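Local coordinates for protein octopine dehydrogenase (Pecten maximus, PDB 3C7A) that catalyses the NADH-dependent reductive condensation of L-arginine with pyruvate to D-octopine, and the reverse reaction, at residues A[115-118]-A[119-123]. Sequence-based numbering, arbitrary orientation.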
loop_
_atom_site.group_PDB
_atom_site.type_symbol
_atom_site.label_atom_id
_atom_site.label_comp_id
_atom_site.label_asym_id
_atom_site.label_seq_id
_atom_site.Cartn_x
_atom_site.Cartn_y
_atom_site.Cartn_z
ATOM N N LEU A 115 5.281 -4.012 -2.965
ATOM C CA LEU A 115 5.501 -4.271 -1.534
ATOM C C LEU A 115 5.659 -2.984 -0.694
ATOM O O LEU A 115 6.785 -2.577 -0.389
ATOM C CB LEU A 115 6.723 -5.195 -1.354
ATOM C CG LEU A 115 7.055 -5.830 0.009
ATOM C CD1 LEU A 115 6.204 -7.068 0.281
ATOM C CD2 LEU A 115 8.537 -6.174 0.101
ATOM N N PRO A 116 4.534 -2.338 -0.315
ATOM C CA PRO A 116 3.139 -2.647 -0.644
ATOM C C PRO A 116 2.630 -1.938 -1.910
ATOM O O PRO A 116 3.200 -0.926 -2.333
ATOM C CB PRO A 116 2.382 -2.145 0.588
ATOM C CG PRO A 116 3.213 -0.993 1.099
ATOM C CD PRO A 116 4.626 -1.164 0.577
ATOM N N SER A 117 1.565 -2.471 -2.500
ATOM C CA SER A 117 1.047 -1.953 -3.759
ATOM C C SER A 117 0.236 -0.680 -3.541
ATOM O O SER A 117 0.467 0.335 -4.199
ATOM C CB SER A 117 0.189 -3.009 -4.461
ATOM O OG SER A 117 0.997 -4.009 -5.056
ATOM N N GLN A 118 -0.614 -0.657 -2.552
ATOM C CA GLN A 118 -1.747 0.259 -2.466
ATOM C C GLN A 118 -2.790 0.094 -3.657
ATOM O O GLN A 118 -2.764 -0.833 -4.346
ATOM C CB GLN A 118 -1.313 1.765 -2.221
ATOM C CG GLN A 118 -0.653 2.054 -0.837
ATOM C CD GLN A 118 -0.242 3.501 -0.602
ATOM O OE1 GLN A 118 0.743 3.954 -1.107
ATOM N NE2 GLN A 118 -1.018 4.215 0.180
ATOM N N ALA A 119 -3.681 1.027 -3.837
ATOM C CA ALA A 119 -4.874 0.842 -4.653
ATOM C C ALA A 119 -4.671 1.395 -6.060
ATOM O O ALA A 119 -4.206 2.521 -6.234
ATOM C CB ALA A 119 -6.076 1.498 -3.992
ATOM N N GLY A 120 -5.023 0.595 -7.061
ATOM C CA GLY A 120 -4.880 1.006 -8.465
ATOM C C GLY A 120 -3.587 0.584 -9.150
ATOM O O GLY A 120 -3.287 1.047 -10.256
ATOM N N PHE A 121 -2.832 -0.298 -8.495
ATOM C CA PHE A 121 -1.534 -0.792 -8.980
ATOM C C PHE A 121 -1.622 -1.468 -10.357
ATOM O O PHE A 121 -0.806 -1.192 -11.244
ATOM C CB PHE A 121 -0.939 -1.759 -7.941
ATOM C CG PHE A 121 0.511 -2.120 -8.176
ATOM C CD1 PHE A 121 0.852 -3.352 -8.731
ATOM C CD2 PHE A 121 1.533 -1.246 -7.809
ATOM C CE1 PHE A 121 2.191 -3.703 -8.936
ATOM C CE2 PHE A 121 2.876 -1.584 -8.010
ATOM C CZ PHE A 121 3.205 -2.816 -8.575
ATOM N N GLU A 122 -2.618 -2.338 -10.527
ATOM C CA GLU A 122 -2.779 -3.133 -11.752
ATOM C C GLU A 122 -3.237 -2.318 -12.969
ATOM O O GLU A 122 -2.789 -2.576 -14.092
ATOM C CB GLU A 122 -3.733 -4.316 -11.519
ATOM C CG GLU A 122 -3.243 -5.360 -10.504
ATOM C CD GLU A 122 -3.666 -5.063 -9.065
ATOM O OE1 GLU A 122 -4.225 -3.976 -8.802
ATOM O OE2 GLU A 122 -3.439 -5.930 -8.191
ATOM N N PHE A 123 -4.126 -1.346 -12.748
ATOM C CA PHE A 123 -4.614 -0.472 -13.829
ATOM C C PHE A 123 -3.486 0.365 -14.443
ATOM O O PHE A 123 -3.432 0.545 -15.666
ATOM C CB PHE A 123 -5.744 0.459 -13.350
ATOM C CG PHE A 123 -6.922 -0.253 -12.715
ATOM C CD1 PHE A 123 -7.448 -1.420 -13.271
ATOM C CD2 PHE A 123 -7.528 0.276 -11.575
ATOM C CE1 PHE A 123 -8.541 -2.066 -12.682
ATOM C CE2 PHE A 123 -8.624 -0.360 -10.981
ATOM C CZ PHE A 123 -9.130 -1.535 -11.537
HETATM O O HOH W 1 -4.821 -2.323 -6.689
#
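Ser-117 lies over one face of the Phe-121 ring, four residues ahead of it in the chain. Its OG stands 3.6 Å above the ring plane, offset toward the rim on the CG–CD1 side, and its CB makes an off-centre CH-pi contact 4.3 Å from the ring centroid. Phe-121 CG is anti to the backbone N (chi1 -168°), which sets the ring alongside Ser-117 with one face under OG. Beside this packing, a water ties the turn together, accepting from Gly-120 N at 2.9 Å. It donates to Glu-122 OE1 at 2.7 Å, and through it the carboxylate reaches the amide of the N-cap residue, Gly-120. The same water donates a weak bond of 3.5 Å to Gln-118 O. The loop between strand 111-114 and helix 121-129 that holds these contacts is a strand-to-helix connection of the Rossmann-type NADH-binding domain. Replacing Phe-121 with an alanine would probably open a gap above Ser-117 and leave its CB without the ring it packs against. Further out, Ser-140 OG on strand 137-141 hydrogen-bonds to both Ser-117 OG and Glu-122 OE2 and so links the ring packing to the water site. Near the strand end of the loop, Pro-116, preceded by a cis peptide bond, touches the NAD; Gln-118, in mid-loop, binds pyruvate.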